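Local coordinates for protein lovastatin nonaketide synthase, polyketide synthase component (Aspergillus terreus, PDB 7CPX) that builds the nonaketide core of lovastatin, dihydromonacolin L, from nine malonyl-CoA units on its carrier domain, adding a methyl group from S-adenosyl-L-methionine, at residues A[1420-1434]-A[1451-1463]. The protein carries 2 engineered substitutions. Residues are numbered along the deposited sequence; the frame is centred on the assembly and turned at random.
Sequences GPALHYARELVAQIA and GATKYVLATPQLG
Arg1427 reaches across to the backbone oxygen of Tyr1455 with NE, 2.9 Å from O, in a weak bond whose N-H...O angle is only 123°. The side chain leaves with CG anti to the backbone N (chi1 -175°) and bends at chi3, which brings the guanidinium back toward the N-terminal end of its own helix. There NH1 donates to ND1 of His1424, 3.2 Å away and close to the guanidinium plane; one arginine thus spans, if weakly on one side, a carbonyl of the neighbouring helix and an imidazole one turn earlier in its own.

That imidazole meets Tyr1455 in a T-shaped pair: the phenol edge points at the histidine face, with CE2 above the ring centre and the centroids 4.7 Å apart. Leu1423 lays CD2 over a face of the phenol, 3.5 Å from its centroid, a CH-pi contact. Tyr1455 is thus a knob in a hole formed by Gly1420, Leu1423, His1424 and Arg1427.

Farther along, Val1430 CG2 packs on Val1456 CB at 4.0 Å, and Ala1431 CB meets the methyl CG2 of Thr1459, a residue whose hydroxyl OG1 hydrogen-bonds back to O of Val1456. The axes of 1420-1434 and 1451-1457, 8.0 Å apart at closest approach, cross at -49°. Leu1423 and Val1430 also rest on strands 1542-1547 and 1512-1518, and Val1456 on strand 1464-1469: two helices side by side on one face of a central sheet, as in the Rossmann-like methyltransferase fold.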
loop_
_atom_site.group_PDB
_atom_site.type_symbol
_atom_site.label_atom_id
_atom_site.label_comp_id
_atom_site.label_asym_id
_atom_site.label_seq_id
_atom_site.Cartn_x
_atom_site.Cartn_y
_atom_site.Cartn_z
ATOM N N GLY A 1420 -57.776 -38.376 -20.315
ATOM C CA GLY A 1420 -56.382 -38.209 -20.655
ATOM C C GLY A 1420 -55.998 -38.719 -22.032
ATOM O O GLY A 1420 -55.305 -38.034 -22.792
ATOM N N PRO A 1421 -56.423 -39.937 -22.380
ATOM C CA PRO A 1421 -56.047 -40.477 -23.697
ATOM C C PRO A 1421 -56.542 -39.628 -24.849
ATOM O O PRO A 1421 -55.881 -39.562 -25.892
ATOM C CB PRO A 1421 -56.684 -41.873 -23.704
ATOM C CG PRO A 1421 -56.943 -42.199 -22.280
ATOM C CD PRO A 1421 -57.218 -40.899 -21.600
ATOM N N ALA A 1422 -57.692 -38.971 -24.692
ATOM C CA ALA A 1422 -58.142 -38.040 -25.718
ATOM C C ALA A 1422 -57.161 -36.887 -25.868
ATOM O O ALA A 1422 -56.889 -36.435 -26.984
ATOM C CB ALA A 1422 -59.537 -37.519 -25.379
ATOM N N LEU A 1423 -56.613 -36.401 -24.754
ATOM C CA LEU A 1423 -55.618 -35.337 -24.830
ATOM C C LEU A 1423 -54.314 -35.837 -25.441
ATOM O O LEU A 1423 -53.637 -35.090 -26.158
ATOM C CB LEU A 1423 -55.377 -34.754 -23.438
ATOM C CG LEU A 1423 -55.059 -33.260 -23.364
ATOM C CD1 LEU A 1423 -56.181 -32.435 -23.971
ATOM C CD2 LEU A 1423 -54.821 -32.843 -21.923
ATOM N N HIS A 1424 -53.943 -37.091 -25.174
ATOM C CA HIS A 1424 -52.785 -37.673 -25.845
ATOM C C HIS A 1424 -53.003 -37.733 -27.352
ATOM O O HIS A 1424 -52.103 -37.406 -28.138
ATOM C CB HIS A 1424 -52.504 -39.072 -25.296
ATOM C CG HIS A 1424 -52.010 -39.083 -23.884
ATOM N ND1 HIS A 1424 -50.716 -38.752 -23.547
ATOM C CD2 HIS A 1424 -52.633 -39.398 -22.723
ATOM C CE1 HIS A 1424 -50.564 -38.856 -22.239
ATOM N NE2 HIS A 1424 -51.713 -39.246 -21.716
ATOM N N TYR A 1425 -54.195 -38.158 -27.775
ATOM C CA TYR A 1425 -54.517 -38.162 -29.197
ATOM C C TYR A 1425 -54.507 -36.752 -29.767
ATOM O O TYR A 1425 -54.117 -36.552 -30.921
ATOM C CB TYR A 1425 -55.881 -38.813 -29.429
ATOM C CG TYR A 1425 -55.902 -40.315 -29.252
ATOM C CD1 TYR A 1425 -54.827 -41.097 -29.648
ATOM C CD2 TYR A 1425 -57.000 -40.951 -28.692
ATOM C CE1 TYR A 1425 -54.845 -42.464 -29.493
ATOM C CE2 TYR A 1425 -57.025 -42.321 -28.530
ATOM C CZ TYR A 1425 -55.943 -43.072 -28.932
ATOM O OH TYR A 1425 -55.956 -44.440 -28.776
ATOM N N ALA A 1426 -54.945 -35.768 -28.982
ATOM C CA ALA A 1426 -54.872 -34.383 -29.427
ATOM C C ALA A 1426 -53.428 -33.960 -29.646
ATOM O O ALA A 1426 -53.115 -33.283 -30.632
ATOM C CB ALA A 1426 -55.549 -33.465 -28.410
ATOM N N ARG A 1427 -52.535 -34.342 -28.733
ATOM C CA ARG A 1427 -51.122 -34.037 -28.933
ATOM C C ARG A 1427 -50.600 -34.704 -30.197
ATOM O O ARG A 1427 -49.853 -34.092 -30.964
ATOM C CB ARG A 1427 -50.283 -34.477 -27.733
ATOM C CG ARG A 1427 -48.817 -34.064 -27.866
ATOM C CD ARG A 1427 -47.880 -34.858 -26.970
ATOM N NE ARG A 1427 -48.324 -34.919 -25.583
ATOM C CZ ARG A 1427 -48.872 -35.982 -25.009
ATOM N NH1 ARG A 1427 -49.083 -37.104 -25.680
ATOM N NH2 ARG A 1427 -49.209 -35.921 -23.724
ATOM N N GLU A 1428 -50.971 -35.964 -30.421
ATOM C CA GLU A 1428 -50.515 -36.662 -31.620
ATOM C C GLU A 1428 -50.999 -35.952 -32.880
ATOM O O GLU A 1428 -50.235 -35.748 -33.832
ATOM C CB GLU A 1428 -51.006 -38.110 -31.600
ATOM C CG GLU A 1428 -50.421 -38.953 -30.480
ATOM C CD GLU A 1428 -48.952 -39.262 -30.686
ATOM O OE1 GLU A 1428 -48.393 -38.841 -31.720
ATOM O OE2 GLU A 1428 -48.355 -39.927 -29.813
ATOM N N LEU A 1429 -52.274 -35.564 -32.896
ATOM C CA LEU A 1429 -52.845 -34.896 -34.059
ATOM C C LEU A 1429 -52.172 -33.552 -34.301
ATOM O O LEU A 1429 -51.834 -33.207 -35.439
ATOM C CB LEU A 1429 -54.349 -34.718 -33.860
ATOM C CG LEU A 1429 -55.113 -33.949 -34.937
ATOM C CD1 LEU A 1429 -55.071 -34.697 -36.256
ATOM C CD2 LEU A 1429 -56.546 -33.716 -34.490
ATOM N N VAL A 1430 -51.973 -32.775 -33.235
ATOM C CA VAL A 1430 -51.332 -31.472 -33.379
ATOM C C VAL A 1430 -49.897 -31.643 -33.851
ATOM O O VAL A 1430 -49.403 -30.862 -34.671
ATOM C CB VAL A 1430 -51.402 -30.691 -32.054
ATOM C CG1 VAL A 1430 -50.553 -29.436 -32.139
ATOM C CG2 VAL A 1430 -52.839 -30.335 -31.733
ATOM N N ALA A 1431 -49.204 -32.659 -33.339
ATOM C CA ALA A 1431 -47.838 -32.918 -33.773
ATOM C C ALA A 1431 -47.797 -33.232 -35.259
ATOM O O ALA A 1431 -46.980 -32.677 -36.001
ATOM C CB ALA A 1431 -47.244 -34.069 -32.964
ATOM N N GLN A 1432 -48.685 -34.117 -35.717
ATOM C CA GLN A 1432 -48.707 -34.464 -37.133
ATOM C C GLN A 1432 -49.025 -33.247 -37.992
ATOM O O GLN A 1432 -48.383 -33.020 -39.026
ATOM C CB GLN A 1432 -49.723 -35.579 -37.382
ATOM C CG GLN A 1432 -49.348 -36.902 -36.737
ATOM C CD GLN A 1432 -50.417 -37.962 -36.909
ATOM O OE1 GLN A 1432 -51.555 -37.661 -37.267
ATOM N NE2 GLN A 1432 -50.056 -39.212 -36.651
ATOM N N ILE A 1433 -50.001 -32.443 -37.572
ATOM C CA ILE A 1433 -50.414 -31.291 -38.368
ATOM C C ILE A 1433 -49.294 -30.259 -38.434
ATOM O O ILE A 1433 -48.964 -29.743 -39.507
ATOM C CB ILE A 1433 -51.708 -30.683 -37.798
ATOM C CG1 ILE A 1433 -52.863 -31.674 -37.944
ATOM C CG2 ILE A 1433 -52.038 -29.381 -38.508
ATOM C CD1 ILE A 1433 -54.097 -31.305 -37.151
ATOM N N ALA A 1434 -48.691 -29.945 -37.284
ATOM C CA ALA A 1434 -47.618 -28.959 -37.257
ATOM C C ALA A 1434 -46.385 -29.461 -37.989
ATOM O O ALA A 1434 -45.628 -28.662 -38.553
ATOM C CB ALA A 1434 -47.268 -28.603 -35.813
ATOM N N GLY A 1451 -53.976 -27.063 -19.599
ATOM C CA GLY A 1451 -53.699 -28.490 -19.608
ATOM C C GLY A 1451 -53.639 -29.052 -21.015
ATOM O O GLY A 1451 -52.709 -29.779 -21.372
ATOM N N ALA A 1452 -54.632 -28.713 -21.840
ATOM C CA ALA A 1452 -54.580 -29.093 -23.247
ATOM C C ALA A 1452 -53.422 -28.401 -23.951
ATOM O O ALA A 1452 -52.764 -28.998 -24.812
ATOM C CB ALA A 1452 -55.904 -28.759 -23.932
ATOM N N THR A 1453 -53.171 -27.136 -23.607
ATOM C CA THR A 1453 -52.005 -26.447 -24.147
ATOM C C THR A 1453 -50.725 -27.174 -23.763
ATOM O O THR A 1453 -49.844 -27.381 -24.604
ATOM C CB THR A 1453 -51.964 -25.005 -23.643
ATOM O OG1 THR A 1453 -53.226 -24.371 -23.880
ATOM C CG2 THR A 1453 -50.871 -24.224 -24.357
ATOM N N LYS A 1454 -50.607 -27.576 -22.496
ATOM C CA LYS A 1454 -49.437 -28.338 -22.073
ATOM C C LYS A 1454 -49.299 -29.614 -22.889
ATOM O O LYS A 1454 -48.217 -29.926 -23.398
ATOM C CB LYS A 1454 -49.538 -28.674 -20.585
ATOM C CG LYS A 1454 -49.159 -27.543 -19.652
ATOM C CD LYS A 1454 -49.132 -28.029 -18.212
ATOM C CE LYS A 1454 -48.642 -26.952 -17.262
ATOM N NZ LYS A 1454 -48.599 -27.434 -15.855
ATOM N N TYR A 1455 -50.392 -30.362 -23.031
ATOM C CA TYR A 1455 -50.320 -31.646 -23.718
ATOM C C TYR A 1455 -49.897 -31.471 -25.171
ATOM O O TYR A 1455 -48.930 -32.090 -25.626
ATOM C CB TYR A 1455 -51.669 -32.357 -23.638
ATOM C CG TYR A 1455 -51.710 -33.484 -22.633
ATOM C CD1 TYR A 1455 -51.551 -33.238 -21.277
ATOM C CD2 TYR A 1455 -51.923 -34.792 -23.040
ATOM C CE1 TYR A 1455 -51.592 -34.267 -20.356
ATOM C CE2 TYR A 1455 -51.965 -35.827 -22.129
ATOM C CZ TYR A 1455 -51.801 -35.558 -20.787
ATOM O OH TYR A 1455 -51.843 -36.587 -19.873
ATOM N N VAL A 1456 -50.602 -30.614 -25.913
ATOM C CA VAL A 1456 -50.350 -30.507 -27.347
ATOM C C VAL A 1456 -49.020 -29.812 -27.614
ATOM O O VAL A 1456 -48.225 -30.264 -28.446
ATOM C CB VAL A 1456 -51.517 -29.787 -28.046
ATOM C CG1 VAL A 1456 -52.827 -30.511 -27.769
ATOM C CG2 VAL A 1456 -51.598 -28.331 -27.611
ATOM N N LEU A 1457 -48.753 -28.708 -26.916
ATOM C CA LEU A 1457 -47.541 -27.936 -27.143
ATOM C C LEU A 1457 -46.302 -28.597 -26.559
ATOM O O LEU A 1457 -45.186 -28.156 -26.855
ATOM C CB LEU A 1457 -47.707 -26.533 -26.552
ATOM C CG LEU A 1457 -46.644 -25.490 -26.906
ATOM C CD1 LEU A 1457 -46.533 -25.316 -28.409
ATOM C CD2 LEU A 1457 -46.975 -24.166 -26.242
ATOM N N ALA A 1458 -46.468 -29.640 -25.744
ATOM C CA ALA A 1458 -45.324 -30.376 -25.222
ATOM C C ALA A 1458 -44.643 -31.225 -26.284
ATOM O O ALA A 1458 -43.578 -31.788 -26.011
ATOM C CB ALA A 1458 -45.754 -31.270 -24.058
ATOM N N THR A 1459 -45.228 -31.337 -27.470
ATOM C CA THR A 1459 -44.599 -32.103 -28.533
ATOM C C THR A 1459 -43.207 -31.539 -28.802
ATOM O O THR A 1459 -43.062 -30.320 -28.970
ATOM C CB THR A 1459 -45.444 -32.056 -29.805
ATOM O OG1 THR A 1459 -46.776 -32.499 -29.517
ATOM C CG2 THR A 1459 -44.842 -32.948 -30.882
ATOM N N PRO A 1460 -42.169 -32.374 -28.854
ATOM C CA PRO A 1460 -40.808 -31.846 -29.024
ATOM C C PRO A 1460 -40.614 -31.267 -30.418
ATOM O O PRO A 1460 -40.750 -31.971 -31.421
ATOM C CB PRO A 1460 -39.920 -33.072 -28.787
ATOM C CG PRO A 1460 -40.778 -34.227 -29.160
ATOM C CD PRO A 1460 -42.179 -33.845 -28.770
ATOM N N GLN A 1461 -40.293 -29.974 -30.473
ATOM C CA GLN A 1461 -39.908 -29.314 -31.718
ATOM C C GLN A 1461 -41.052 -29.325 -32.734
ATOM O O GLN A 1461 -40.912 -29.832 -33.848
ATOM C CB GLN A 1461 -38.655 -29.963 -32.309
ATOM C CG GLN A 1461 -37.513 -30.149 -31.323
ATOM C CD GLN A 1461 -36.560 -31.248 -31.744
ATOM O OE1 GLN A 1461 -36.225 -31.379 -32.920
ATOM N NE2 GLN A 1461 -36.129 -32.057 -30.782
ATOM N N LEU A 1462 -42.192 -28.766 -32.341
ATOM C CA LEU A 1462 -43.309 -28.605 -33.259
ATOM C C LEU A 1462 -43.293 -27.200 -33.846
ATOM O O LEU A 1462 -42.912 -26.231 -33.185
ATOM C CB LEU A 1462 -44.642 -28.885 -32.557
ATOM C CG LEU A 1462 -45.318 -27.767 -31.762
ATOM C CD1 LEU A 1462 -46.242 -26.935 -32.646
ATOM C CD2 LEU A 1462 -46.092 -28.354 -30.597
ATOM N N GLY A 1463 -43.707 -27.101 -35.106
ATOM C CA GLY A 1463 -43.550 -25.879 -35.874
ATOM C C GLY A 1463 -44.616 -24.828 -35.644
ATOM O O GLY A 1463 -45.511 -24.656 -36.477
#